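PDB 3AIZ: DNA polymerase sliding clamp 3 from Sulfolobus tokodaii, which forms part of a ring that encircles DNA and slides along it, tethering the replicative polymerase and other DNA-processing proteins. Local coordinates for residues C[8-13]-C[209-214]; C[131-136]-C[185-190]. All blocks are in the same frame, centred on the assembly; numbering follows the deposited sequence.

Interaction 1: residues C[8-13]-C[209-214]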
loop_
_atom_site.group_PDB
_atom_site.type_symbol
_atom_site.label_atom_id
_atom_site.label_comp_id
_atom_site.label_asym_id
_atom_site.label_seq_id
_atom_site.Cartn_x
_atom_site.Cartn_y
_atom_site.Cartn_z
ATOM N N ALA C 8 -29.562 -17.618 -6.159
ATOM C CA ALA C 8 -30.090 -16.274 -5.954
ATOM C C ALA C 8 -28.988 -15.223 -5.899
ATOM O O ALA C 8 -29.255 -14.029 -6.028
ATOM C CB ALA C 8 -30.936 -16.224 -4.689
ATOM N N ASP C 9 -27.750 -15.668 -5.708
ATOM C CA ASP C 9 -26.617 -14.751 -5.646
ATOM C C ASP C 9 -26.405 -14.069 -6.993
ATOM O O ASP C 9 -26.304 -12.845 -7.075
ATOM C CB ASP C 9 -25.344 -15.488 -5.225
ATOM C CG ASP C 9 -24.175 -14.547 -4.997
ATOM O OD1 ASP C 9 -24.395 -13.443 -4.457
ATOM O OD2 ASP C 9 -23.035 -14.914 -5.352
ATOM N N ALA C 10 -26.335 -14.872 -8.049
ATOM C CA ALA C 10 -26.184 -14.344 -9.397
ATOM C C ALA C 10 -27.455 -13.613 -9.807
ATOM O O ALA C 10 -27.404 -12.513 -10.356
ATOM C CB ALA C 10 -25.876 -15.467 -10.374
ATOM N N PHE C 11 -28.593 -14.234 -9.520
ATOM C CA PHE C 11 -29.897 -13.671 -9.852
ATOM C C PHE C 11 -30.039 -12.225 -9.381
ATOM O O PHE C 11 -30.637 -11.398 -10.067
ATOM C CB PHE C 11 -31.007 -14.533 -9.246
ATOM C CG PHE C 11 -32.394 -14.066 -9.580
ATOM C CD1 PHE C 11 -33.023 -14.492 -10.737
ATOM C CD2 PHE C 11 -33.074 -13.209 -8.730
ATOM C CE1 PHE C 11 -34.301 -14.068 -11.044
ATOM C CE2 PHE C 11 -34.353 -12.782 -9.033
ATOM C CZ PHE C 11 -34.966 -13.212 -10.190
ATOM N N SER C 12 -29.481 -11.922 -8.214
ATOM C CA SER C 12 -29.610 -10.589 -7.637
ATOM C C SER C 12 -28.871 -9.533 -8.454
ATOM O O SER C 12 -29.298 -8.379 -8.520
ATOM C CB SER C 12 -29.113 -10.577 -6.190
ATOM O OG SER C 12 -27.724 -10.844 -6.124
ATOM N N TYR C 13 -27.765 -9.930 -9.075
ATOM C CA TYR C 13 -26.943 -8.993 -9.837
ATOM C C TYR C 13 -27.637 -8.475 -11.096
ATOM O O TYR C 13 -27.273 -7.424 -11.623
ATOM C CB TYR C 13 -25.587 -9.613 -10.183
ATOM C CG TYR C 13 -24.575 -9.511 -9.063
ATOM C CD1 TYR C 13 -24.446 -10.522 -8.122
ATOM C CD2 TYR C 13 -23.756 -8.395 -8.944
ATOM C CE1 TYR C 13 -23.524 -10.428 -7.096
ATOM C CE2 TYR C 13 -22.833 -8.293 -7.923
ATOM C CZ TYR C 13 -22.720 -9.311 -7.002
ATOM O OH TYR C 13 -21.800 -9.213 -5.983
ATOM N N ARG C 209 -21.739 -9.778 -14.942
ATOM C CA ARG C 209 -20.676 -10.778 -14.916
ATOM C C ARG C 209 -21.143 -12.143 -14.416
ATOM O O ARG C 209 -21.106 -13.128 -15.154
ATOM C CB ARG C 209 -19.517 -10.286 -14.049
ATOM C CG ARG C 209 -18.444 -11.331 -13.784
ATOM C CD ARG C 209 -17.413 -10.806 -12.799
ATOM N NE ARG C 209 -16.960 -9.470 -13.172
ATOM C CZ ARG C 209 -15.954 -9.229 -14.006
ATOM N NH1 ARG C 209 -15.613 -7.979 -14.294
ATOM N NH2 ARG C 209 -15.288 -10.241 -14.552
ATOM N N LYS C 210 -21.575 -12.195 -13.161
ATOM C CA LYS C 210 -21.968 -13.456 -12.536
ATOM C C LYS C 210 -23.119 -14.175 -13.245
ATOM O O LYS C 210 -22.982 -15.340 -13.622
ATOM C CB LYS C 210 -22.298 -13.245 -11.055
ATOM C CG LYS C 210 -21.108 -12.828 -10.207
ATOM C CD LYS C 210 -21.515 -12.606 -8.759
ATOM C CE LYS C 210 -22.236 -13.821 -8.196
ATOM N NZ LYS C 210 -21.399 -15.051 -8.270
ATOM N N PRO C 211 -24.259 -13.486 -13.430
ATOM C CA PRO C 211 -25.448 -14.133 -13.999
ATOM C C PRO C 211 -25.242 -14.623 -15.429
ATOM O O PRO C 211 -25.743 -15.688 -15.787
ATOM C CB PRO C 211 -26.498 -13.015 -13.988
ATOM C CG PRO C 211 -25.990 -12.008 -13.021
ATOM C CD PRO C 211 -24.505 -12.069 -13.120
ATOM N N SER C 212 -24.518 -13.852 -16.234
ATOM C CA SER C 212 -24.392 -14.139 -17.659
ATOM C C SER C 212 -23.136 -14.940 -17.994
ATOM O O SER C 212 -22.034 -14.587 -17.579
ATOM C CB SER C 212 -24.418 -12.836 -18.465
ATOM O OG SER C 212 -24.434 -13.090 -19.859
ATOM N N ASP C 213 -23.315 -16.019 -18.750
ATOM C CA ASP C 213 -22.195 -16.844 -19.191
ATOM C C ASP C 213 -21.488 -16.221 -20.394
ATOM O O ASP C 213 -20.293 -15.929 -20.340
ATOM C CB ASP C 213 -22.661 -18.269 -19.512
ATOM C CG ASP C 213 -23.971 -18.299 -20.292
ATOM O OD1 ASP C 213 -23.949 -18.076 -21.524
ATOM O OD2 ASP C 213 -25.025 -18.555 -19.668
ATOM N N THR C 214 -22.235 -16.017 -21.475
ATOM C CA THR C 214 -21.692 -15.389 -22.675
ATOM C C THR C 214 -22.481 -14.132 -23.030
ATOM O O THR C 214 -23.641 -13.990 -22.649
ATOM C CB THR C 214 -21.701 -16.352 -23.879
ATOM O OG1 THR C 214 -23.051 -16.681 -24.229
ATOM C CG2 THR C 214 -20.939 -17.628 -23.547
#
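Helix 8-18 of the N-terminal PCNA domain meets the loop ahead of strand 214-220 of the C-terminal domain where Ala-10 and Tyr-13 receive Lys-210 and Pro-211. The contact spans the two domains, and the two backbones come closest at Ala-10 and Pro-211, whose CA atoms are 4.7 Å apart. The pyrrolidine ring enters beside the helix: Pro-211 CG lies 3.7 Å from Tyr-13 CB, while the same carbon also approaches the carbonyl oxygen of Ala-10. Ala-10 CB rests against the root of the proline, 3.9 Å from Pro-211 CA. Lys-210 reaches along the more open side. Its CD passes the Tyr-13 ring, 3.4 Å from CE1, and beyond it bends at chi3 (54°) and chi4 (58°) turn CE and NZ toward Asp-9. There Lys-210 NZ makes a salt bridge of 3.3 Å with Asp-9 OD2, an oxygen that also pairs with Lys-83, so the carboxylate has two cationic partners, which would probably steady its negative charge. No hydrogen bond crosses between the segments. Pro-211 also touches Leu-231 of strand 223-231, so the loop lies against the sheet. A helix of one domain thus meets a loop of the other beside the sheet shared by both domains of a PCNA subunit, whose helices line the DNA channel in the assembled ring.

Interaction 2: residues C[131-136]-C[185-190]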
loop_
_atom_site.group_PDB
_atom_site.type_symbol
_atom_site.label_atom_id
_atom_site.label_comp_id
_atom_site.label_asym_id
_atom_site.label_seq_id
_atom_site.Cartn_x
_atom_site.Cartn_y
_atom_site.Cartn_z
ATOM N N LYS C 131 -21.713 -8.646 -35.668
ATOM C CA LYS C 131 -22.161 -9.337 -34.465
ATOM C C LYS C 131 -21.074 -10.264 -33.929
ATOM O O LYS C 131 -20.548 -11.106 -34.656
ATOM C CB LYS C 131 -23.442 -10.122 -34.753
ATOM C CG LYS C 131 -24.124 -10.689 -33.519
ATOM C CD LYS C 131 -25.446 -11.343 -33.888
ATOM C CE LYS C 131 -26.341 -10.375 -34.652
ATOM N NZ LYS C 131 -27.662 -10.973 -34.992
ATOM N N ALA C 132 -20.740 -10.103 -32.653
ATOM C CA ALA C 132 -19.683 -10.894 -32.034
ATOM C C ALA C 132 -20.132 -11.505 -30.713
ATOM O O ALA C 132 -20.934 -10.920 -29.987
ATOM C CB ALA C 132 -18.437 -10.045 -31.827
ATOM N N LYS C 133 -19.604 -12.684 -30.410
ATOM C CA LYS C 133 -19.908 -13.367 -29.161
ATOM C C LYS C 133 -18.639 -13.463 -28.323
ATOM O O LYS C 133 -17.541 -13.595 -28.863
ATOM C CB LYS C 133 -20.467 -14.761 -29.447
ATOM C CG LYS C 133 -21.035 -15.482 -28.237
ATOM C CD LYS C 133 -21.639 -16.817 -28.645
ATOM C CE LYS C 133 -22.241 -17.548 -27.458
ATOM N NZ LYS C 133 -22.850 -18.845 -27.865
ATOM N N ALA C 134 -18.788 -13.388 -27.006
ATOM C CA ALA C 134 -17.637 -13.422 -26.111
ATOM C C ALA C 134 -18.038 -13.844 -24.708
ATOM O O ALA C 134 -19.210 -13.773 -24.342
ATOM C CB ALA C 134 -16.958 -12.059 -26.076
ATOM N N LEU C 135 -17.059 -14.290 -23.924
ATOM C CA LEU C 135 -17.288 -14.603 -22.520
ATOM C C LEU C 135 -17.694 -13.346 -21.768
ATOM O O LEU C 135 -17.020 -12.317 -21.857
ATOM C CB LEU C 135 -16.033 -15.194 -21.881
ATOM C CG LEU C 135 -15.803 -16.695 -22.028
ATOM C CD1 LEU C 135 -14.549 -17.094 -21.274
ATOM C CD2 LEU C 135 -17.003 -17.471 -21.515
ATOM N N THR C 136 -18.795 -13.429 -21.030
ATOM C CA THR C 136 -19.267 -12.292 -20.254
ATOM C C THR C 136 -18.181 -11.817 -19.296
ATOM O O THR C 136 -17.983 -10.618 -19.112
ATOM C CB THR C 136 -20.540 -12.633 -19.464
ATOM O OG1 THR C 136 -21.573 -13.031 -20.374
ATOM C CG2 THR C 136 -21.010 -11.426 -18.665
ATOM N N LEU C 185 -12.820 -12.665 -28.251
ATOM C CA LEU C 185 -14.105 -13.068 -28.808
ATOM C C LEU C 185 -14.146 -14.580 -28.996
ATOM O O LEU C 185 -13.108 -15.227 -29.107
ATOM C CB LEU C 185 -14.345 -12.377 -30.153
ATOM C CG LEU C 185 -14.366 -10.847 -30.173
ATOM C CD1 LEU C 185 -14.383 -10.333 -31.601
ATOM C CD2 LEU C 185 -15.554 -10.307 -29.391
ATOM N N LEU C 186 -15.352 -15.137 -29.027
ATOM C CA LEU C 186 -15.529 -16.557 -29.298
ATOM C C LEU C 186 -15.802 -16.775 -30.781
ATOM O O LEU C 186 -15.409 -17.791 -31.355
ATOM C CB LEU C 186 -16.682 -17.125 -28.468
ATOM C CG LEU C 186 -16.518 -17.117 -26.947
ATOM C CD1 LEU C 186 -17.794 -17.596 -26.271
ATOM C CD2 LEU C 186 -15.333 -17.973 -26.531
ATOM N N GLU C 187 -16.480 -15.811 -31.396
ATOM C CA GLU C 187 -16.828 -15.898 -32.807
ATOM C C GLU C 187 -17.221 -14.531 -33.364
ATOM O O GLU C 187 -17.502 -13.601 -32.608
ATOM C CB GLU C 187 -17.965 -16.902 -33.013
ATOM C CG GLU C 187 -19.252 -16.538 -32.292
ATOM C CD GLU C 187 -20.315 -17.615 -32.407
ATOM O OE1 GLU C 187 -19.964 -18.770 -32.729
ATOM O OE2 GLU C 187 -21.502 -17.306 -32.169
ATOM N N SER C 188 -17.235 -14.419 -34.689
ATOM C CA SER C 188 -17.591 -13.170 -35.354
ATOM C C SER C 188 -18.514 -13.407 -36.541
ATOM O O SER C 188 -18.479 -14.467 -37.163
ATOM C CB SER C 188 -16.336 -12.434 -35.821
ATOM O OG SER C 188 -15.564 -12.005 -34.718
ATOM N N GLU C 189 -19.334 -12.409 -36.851
ATOM C CA GLU C 189 -20.245 -12.479 -37.987
ATOM C C GLU C 189 -20.364 -11.125 -38.675
ATOM O O GLU C 189 -20.016 -10.093 -38.100
ATOM C CB GLU C 189 -21.630 -12.950 -37.541
ATOM C CG GLU C 189 -21.672 -14.370 -37.011
ATOM C CD GLU C 189 -23.066 -14.783 -36.581
ATOM O OE1 GLU C 189 -23.986 -13.940 -36.654
ATOM O OE2 GLU C 189 -23.241 -15.951 -36.171
ATOM N N GLY C 190 -20.863 -11.135 -39.907
ATOM C CA GLY C 190 -21.081 -9.909 -40.652
ATOM C C GLY C 190 -19.792 -9.244 -41.091
ATOM O O GLY C 190 -18.719 -9.844 -41.031
#
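Lys-133 crosses Glu-187 at an angle, its CB 3.6 Å from Glu-187 CG. The two form a hydrogen-bonded pair of antiparallel strands, 130-135 and 187-190, the latter an outermost strand, within this chain, of the long sheet that joins the PCNA domains. The N-to-C directions of the strand portions 131-135 and 187-190 differ by 169°. With chi1 at 61°, Glu-187 CG sits between the backbone N and the carbonyl carbon, and from there the extended chain brings OE2 to 3.6 Å from Lys-133 CD. Lys-133 N gives a nearly straight bond to Glu-187 O (167° at the hydrogen), and Lys-133 O accepts Leu-186 N at 2.7 Å. Leu-186 and Glu-187 thus both face Lys-133, a classic beta bulge. Leu-186 lies against the backbone of the neighbouring strand, CG 4.0 Å from Ala-134 CA. On the face bearing Ala-132, Leu-185 CD2 touches Ala-132 CB at 3.8 Å and reaches Ala-134 CB as well; Ser-188, on this face too, binds the Gly-161 carbonyl through OG. Lys-131 and Glu-189 form the second hydrogen-bonded pair, their side chains alongside each other and pointing the same way, with charged ends short of contact. Their backbone bonds are unequal: Lys-131 N lies 3.3 Å from Glu-189 O, above the carbonyl plane, while the return bond from Glu-189 N is weak.

Interactions 1 and 2 have centres about 20 Å apart, yet they meet where 209-214 runs into strand 214-220, the sheet neighbour of 130-135. Thr-136, at the start of helix 136-149, is the joint: its OG1 lies 2.9 Å from Ser-212 OG, and its N lies 3.0 Å from Asp-213 O, both probable hydrogen bonds. Close by, Lys-133 CE packs 3.4 Å from Thr-214 OG1. Interaction 1 joins the two domains, while interaction 2 lies within the C-terminal one, at the sheet's edge. A sulfate, probably from the crystallisation liquor, sits about 6 Å from the Tyr-13 side chain of interaction 1.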